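Local coordinates for UPF0255 protein frsA (Vibrio vulnificus, PDB 4I4C) that probably hydrolyses carboxylic esters, although its true substrate is uncertain, and holds hexanoic acid in the pocket of an alpha/beta-hydrolase fold, at residues 291-296 against 359-364; 271-276 against 296-301. All coordinates share one frame; numbering follows the deposited sequence.

In the fold
Contact 1 joins two neighbouring parallel strands, and contact 2 joins the turn and helix start at 271-276 to the loop that leaves the first of those strands. Their centres are 9 Å apart and they share Gly-296, whose N serves contact 1 and whose O serves contact 2. Leu-295 O and Arg-272 N, 2.9 Å apart, probably form a hydrogen bond that couples the two. Hexanoic acid is held at contact 2, its O 3.0 Å from Phe-273 N, at what is probably the nucleophile elbow. The side chains of Leu-295 and Arg-272 are each about 4 Å (nearest atoms) from a bound polyether, probably from the crystallisation liquor.

Contact 1: residues 291-296 against 359-364; sequences ACVILG and LAMSLE
Four backbone hydrogen bonds tie strand 291-295 and the following Gly-296 to strand 359-363, alternating in direction as a parallel pair requires. Leu-359 N donates to Cys-292 O (2.9 Å) and Met-361 N to Ile-294 O (3.1 Å); in return Ile-294 N reaches Leu-359 O (3.0 Å) and Gly-296 N reaches Met-361 O (3.0 Å). Each of the last two acceptors also meets a CA-H, that of Val-293 on Leu-359 O and that of Leu-295 on Met-361 O. The strand axes run 9° from parallel.

Side chains pair on both faces. On one, the bend of Met-361 at its last torsion (chi3 -73°) folds CE back over Val-293, whose CG1 it meets at 3.6 Å; the same CG1 touches Leu-359 CD2. Further along, Leu-295 uses its CD1 branch alone, lying 3.7 Å from Ser-362 CA and 4.0 Å from Leu-363 CD1. On the other face Ile-294 CG1 sits 3.7 Å from Ala-360 CB, with CD1 reaching over that same methyl. Ser-362 OG turns elsewhere, to Ser-369 O.

Helix 394-413 covers the Val-293 and Leu-359 face, and helix 371-379 the Ile-294 and Ala-360 face. These are adjacent strands of the central, mostly parallel sheet, of order 1-2-4-3-5-6-7-8, as in the alpha/beta-hydrolase fold to which this family belongs.

Contact 2: residues 271-276 against 296-301; sequences FRFGGN and GAPIHD. With 6NA (hexanoic acid), chain D.
The amide of Asn-276 and the carbonyl of Pro-298 meet at a marked tilt: ND2 donates to Pro-298 O over 2.9 Å, with the acceptor only 1° out of the amide plane but the donor 48° above the carbonyl plane. Because a carbonyl can only accept, this bond decides which end of the amide is nitrogen; ND2 is also hydrogen-bonded to Tyr-244 OH. Its OD1 then lies over the proline ring, 3.4 Å from Pro-298 CD.

The guanidinium of Arg-272 has Gly-296 CA at its edge, in plane, and NH1 makes a weak hydrogen bond to Gly-296 O at 2.9 Å. Bends at chi2 and chi3 curl the chain back to this carbonyl from a CB that points away from the loop. The stronger partner of NH1 is Asp-366, in a salt bridge.

The Phe-273 ring carries Asn-276 ND2 at its edge. The side chains of Phe-273 and Pro-298 run at about a right angle to each other, and CD1 of the first meets CG of the second at 4.1 Å. The rings of Tyr-244, Trp-341 and Phe-303 also meet that of Phe-273.

Beneath these groups the backbones pack closely. Pro-298 CD rests 3.4 Å from Arg-272 C, and Ala-297 CB lies 3.8 Å from Gly-275 CA, where the helix presents no side chain. Pro-298 centres an inverse gamma turn that carries the loop past the helix start.

Hexanoic acid O accepts from Phe-273 N at 3.0 Å, and the acid is bonded to Leu-202 N too. The sharp strand-turn-helix, with Arg-272 at phi 49°, matches the nucleophile elbow of alpha/beta hydrolases, arginine standing where serine esterases carry their nucleophile; the two backbone N-H groups on the carboxylic acid are consistent with an oxyanion hole.

Contact 1: residues 291-296 against 359-364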
loop_
_atom_site.group_PDB
_atom_site.type_symbol
_atom_site.label_atom_id
_atom_site.label_comp_id
_atom_site.label_asym_id
_atom_site.label_seq_id
_atom_site.Cartn_x
_atom_site.Cartn_y
_atom_site.Cartn_z
ATOM N N ALA A 291 16.717 10.927 -5.184
ATOM C CA ALA A 291 15.533 11.042 -6.035
ATOM C C ALA A 291 14.296 10.564 -5.304
ATOM O O ALA A 291 14.386 9.664 -4.487
ATOM C CB ALA A 291 15.718 10.231 -7.313
ATOM N N CYS A 292 13.147 11.165 -5.613
ATOM C CA CYS A 292 11.872 10.744 -5.043
ATOM C C CYS A 292 10.764 10.761 -6.103
ATOM O O CYS A 292 10.688 11.671 -6.930
ATOM C CB CYS A 292 11.489 11.622 -3.835
ATOM S SG CYS A 292 9.849 11.220 -3.089
ATOM N N VAL A 293 9.916 9.736 -6.090
ATOM C CA VAL A 293 8.785 9.667 -7.002
ATOM C C VAL A 293 7.570 9.218 -6.199
ATOM O O VAL A 293 7.650 8.262 -5.421
ATOM C CB VAL A 293 9.027 8.654 -8.140
ATOM C CG1 VAL A 293 7.861 8.653 -9.117
ATOM C CG2 VAL A 293 10.332 8.952 -8.865
ATOM N N ILE A 294 6.459 9.912 -6.381
ATOM C CA ILE A 294 5.232 9.581 -5.683
ATOM C C ILE A 294 4.064 9.437 -6.658
ATOM O O ILE A 294 4.025 10.092 -7.686
ATOM C CB ILE A 294 4.893 10.616 -4.582
ATOM C CG1 ILE A 294 4.673 12.012 -5.183
ATOM C CG2 ILE A 294 5.994 10.663 -3.516
ATOM C CD1 ILE A 294 4.032 12.998 -4.185
ATOM N N LEU A 295 3.121 8.543 -6.349
ATOM C CA LEU A 295 1.945 8.394 -7.192
ATOM C C LEU A 295 0.702 8.332 -6.321
ATOM O O LEU A 295 0.634 7.528 -5.390
ATOM C CB LEU A 295 2.062 7.142 -8.075
ATOM C CG LEU A 295 0.872 6.795 -8.983
ATOM C CD1 LEU A 295 0.407 7.965 -9.845
ATOM C CD2 LEU A 295 1.194 5.585 -9.865
ATOM N N GLY A 296 -0.285 9.171 -6.626
ATOM C CA GLY A 296 -1.559 9.139 -5.911
ATOM C C GLY A 296 -1.503 9.511 -4.431
ATOM O O GLY A 296 -2.339 9.065 -3.643
ATOM N N LEU A 359 9.477 13.757 -8.555
ATOM C CA LEU A 359 8.460 13.643 -9.585
ATOM C C LEU A 359 7.174 13.234 -8.892
ATOM O O LEU A 359 7.131 12.209 -8.216
ATOM C CB LEU A 359 8.855 12.586 -10.614
ATOM C CG LEU A 359 7.758 12.138 -11.579
ATOM C CD1 LEU A 359 7.384 13.271 -12.507
ATOM C CD2 LEU A 359 8.182 10.895 -12.372
ATOM N N ALA A 360 6.131 14.035 -9.067
ATOM C CA ALA A 360 4.893 13.860 -8.332
ATOM C C ALA A 360 3.731 13.714 -9.304
ATOM O O ALA A 360 3.378 14.651 -10.022
ATOM C CB ALA A 360 4.671 15.034 -7.385
ATOM N N MET A 361 3.143 12.521 -9.331
ATOM C CA MET A 361 2.119 12.209 -10.300
ATOM C C MET A 361 0.869 11.713 -9.611
ATOM O O MET A 361 0.918 11.174 -8.502
ATOM C CB MET A 361 2.617 11.108 -11.241
ATOM C CG MET A 361 3.988 11.398 -11.851
ATOM S SD MET A 361 4.682 10.024 -12.789
ATOM C CE MET A 361 5.142 8.891 -11.493
ATOM N N SER A 362 -0.247 11.892 -10.295
ATOM C CA SER A 362 -1.477 11.201 -9.960
ATOM C C SER A 362 -2.297 11.132 -11.231
ATOM O O SER A 362 -2.022 11.863 -12.189
ATOM C CB SER A 362 -2.241 11.934 -8.857
ATOM O OG SER A 362 -2.859 13.102 -9.369
ATOM N N LEU A 363 -3.288 10.238 -11.253
ATOM C CA LEU A 363 -4.140 10.089 -12.419
ATOM C C LEU A 363 -5.174 11.211 -12.460
ATOM O O LEU A 363 -5.614 11.700 -11.419
ATOM C CB LEU A 363 -4.812 8.706 -12.432
ATOM C CG LEU A 363 -4.011 7.513 -12.970
ATOM C CD1 LEU A 363 -2.655 7.362 -12.320
ATOM C CD2 LEU A 363 -4.814 6.214 -12.831
ATOM N N GLU A 364 -5.551 11.619 -13.669
ATOM C CA GLU A 364 -6.539 12.679 -13.844
ATOM C C GLU A 364 -7.818 12.399 -13.068
ATOM O O GLU A 364 -8.401 11.321 -13.176
ATOM C CB GLU A 364 -6.871 12.874 -15.323
ATOM C CG GLU A 364 -7.821 14.038 -15.567
ATOM C CD GLU A 364 -8.174 14.225 -17.033
ATOM O OE1 GLU A 364 -7.322 13.934 -17.904
ATOM O OE2 GLU A 364 -9.313 14.660 -17.310
#

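Contact 2: residues 271-276 against 296-301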
loop_
_atom_site.group_PDB
_atom_site.type_symbol
_atom_site.label_atom_id
_atom_site.label_comp_id
_atom_site.label_asym_id
_atom_site.label_seq_id
_atom_site.Cartn_x
_atom_site.Cartn_y
_atom_site.Cartn_z
ATOM N N PHE A 271 3.615 5.328 -2.896
ATOM C CA PHE A 271 2.256 5.280 -3.432
ATOM C C PHE A 271 1.270 5.667 -2.342
ATOM O O PHE A 271 1.454 5.295 -1.182
ATOM C CB PHE A 271 1.921 3.858 -3.886
ATOM C CG PHE A 271 2.880 3.294 -4.899
ATOM C CD1 PHE A 271 2.677 3.500 -6.256
ATOM C CD2 PHE A 271 3.963 2.525 -4.493
ATOM C CE1 PHE A 271 3.557 2.956 -7.198
ATOM C CE2 PHE A 271 4.843 1.978 -5.426
ATOM C CZ PHE A 271 4.631 2.197 -6.779
ATOM N N ARG A 272 0.204 6.369 -2.713
ATOM C CA ARG A 272 -0.791 6.806 -1.735
ATOM C C ARG A 272 -0.112 7.466 -0.541
ATOM O O ARG A 272 0.839 8.220 -0.710
ATOM C CB ARG A 272 -1.668 5.629 -1.257
ATOM C CG ARG A 272 -2.306 4.817 -2.348
ATOM C CD ARG A 272 -2.966 5.712 -3.340
ATOM N NE ARG A 272 -4.416 5.678 -3.240
ATOM C CZ ARG A 272 -5.219 6.571 -3.811
ATOM N NH1 ARG A 272 -4.711 7.592 -4.519
ATOM N NH2 ARG A 272 -6.532 6.447 -3.661
ATOM N N PHE A 273 -0.576 7.154 0.666
ATOM C CA PHE A 273 -0.046 7.778 1.877
ATOM C C PHE A 273 1.442 7.495 2.019
ATOM O O PHE A 273 2.171 8.286 2.620
ATOM C CB PHE A 273 -0.800 7.299 3.119
ATOM C CG PHE A 273 -0.590 8.165 4.339
ATOM C CD1 PHE A 273 -0.307 9.509 4.213
ATOM C CD2 PHE A 273 -0.667 7.626 5.608
ATOM C CE1 PHE A 273 -0.116 10.299 5.332
ATOM C CE2 PHE A 273 -0.465 8.409 6.727
ATOM C CZ PHE A 273 -0.192 9.746 6.586
ATOM N N GLY A 274 1.894 6.371 1.464
ATOM C CA GLY A 274 3.325 6.117 1.353
ATOM C C GLY A 274 4.056 7.310 0.732
ATOM O O GLY A 274 5.183 7.638 1.112
ATOM N N GLY A 275 3.405 7.971 -0.222
ATOM C CA GLY A 275 3.977 9.147 -0.864
ATOM C C GLY A 275 4.226 10.350 0.040
ATOM O O GLY A 275 5.214 11.058 -0.133
ATOM N N ASN A 276 3.336 10.598 0.992
ATOM C CA ASN A 276 3.571 11.663 1.963
ATOM C C ASN A 276 4.850 11.466 2.729
ATOM O O ASN A 276 5.571 12.427 3.004
ATOM C CB ASN A 276 2.465 11.724 2.983
ATOM C CG ASN A 276 1.195 12.216 2.408
ATOM O OD1 ASN A 276 0.823 11.839 1.290
ATOM N ND2 ASN A 276 0.498 13.074 3.159
ATOM N N GLY A 296 -0.285 9.171 -6.626
ATOM C CA GLY A 296 -1.559 9.139 -5.911
ATOM C C GLY A 296 -1.503 9.511 -4.431
ATOM O O GLY A 296 -2.339 9.065 -3.643
ATOM N N ALA A 297 -0.530 10.337 -4.048
ATOM C CA ALA A 297 -0.337 10.710 -2.643
ATOM C C ALA A 297 -1.326 11.785 -2.162
ATOM O O ALA A 297 -1.564 12.783 -2.863
ATOM C CB ALA A 297 1.122 11.161 -2.406
ATOM N N PRO A 298 -1.915 11.583 -0.965
ATOM C CA PRO A 298 -2.786 12.593 -0.342
ATOM C C PRO A 298 -1.949 13.659 0.352
ATOM O O PRO A 298 -1.856 13.665 1.587
ATOM C CB PRO A 298 -3.568 11.784 0.704
ATOM C CG PRO A 298 -2.640 10.668 1.075
ATOM C CD PRO A 298 -1.860 10.334 -0.184
ATOM N N ILE A 299 -1.345 14.547 -0.434
ATOM C CA ILE A 299 -0.407 15.546 0.083
ATOM C C ILE A 299 -1.047 16.538 1.043
ATOM O O ILE A 299 -0.480 16.865 2.087
ATOM C CB ILE A 299 0.253 16.336 -1.060
ATOM C CG1 ILE A 299 1.139 15.431 -1.917
ATOM C CG2 ILE A 299 1.059 17.513 -0.518
ATOM C CD1 ILE A 299 2.074 14.546 -1.131
ATOM N N HIS A 300 -2.225 17.029 0.684
ATOM C CA HIS A 300 -2.842 18.093 1.454
ATOM C C HIS A 300 -4.362 18.134 1.364
ATOM O O HIS A 300 -5.048 18.148 2.395
ATOM C CB HIS A 300 -2.299 19.462 1.025
ATOM C CG HIS A 300 -3.130 20.619 1.507
ATOM N ND1 HIS A 300 -3.150 21.026 2.825
ATOM C CD2 HIS A 300 -3.970 21.450 0.843
ATOM C CE1 HIS A 300 -3.964 22.061 2.952
ATOM N NE2 HIS A 300 -4.473 22.339 1.763
ATOM N N ASP A 301 -4.882 18.177 0.136
ATOM C CA ASP A 301 -6.273 18.577 -0.086
ATOM C C ASP A 301 -7.300 17.778 0.721
ATOM O O ASP A 301 -8.081 18.358 1.469
ATOM C CB ASP A 301 -6.639 18.562 -1.574
ATOM C CG ASP A 301 -7.957 19.255 -1.847
ATOM O OD1 ASP A 301 -7.974 20.502 -1.916
ATOM O OD2 ASP A 301 -8.980 18.555 -1.976
HETATM C CA 6NA D . -4.547 6.893 1.719
HETATM C C 6NA D . -3.860 5.582 1.566
HETATM O O 6NA D . -2.702 5.429 1.839
HETATM C CB 6NA D . -5.585 6.923 2.757
HETATM C CG 6NA D . -6.217 8.185 3.062
HETATM C CD 6NA D . -7.048 8.810 2.045
HETATM C C6 6NA D . -8.423 8.368 2.014
HETATM O OXT 6NA D . -4.456 4.637 1.148
#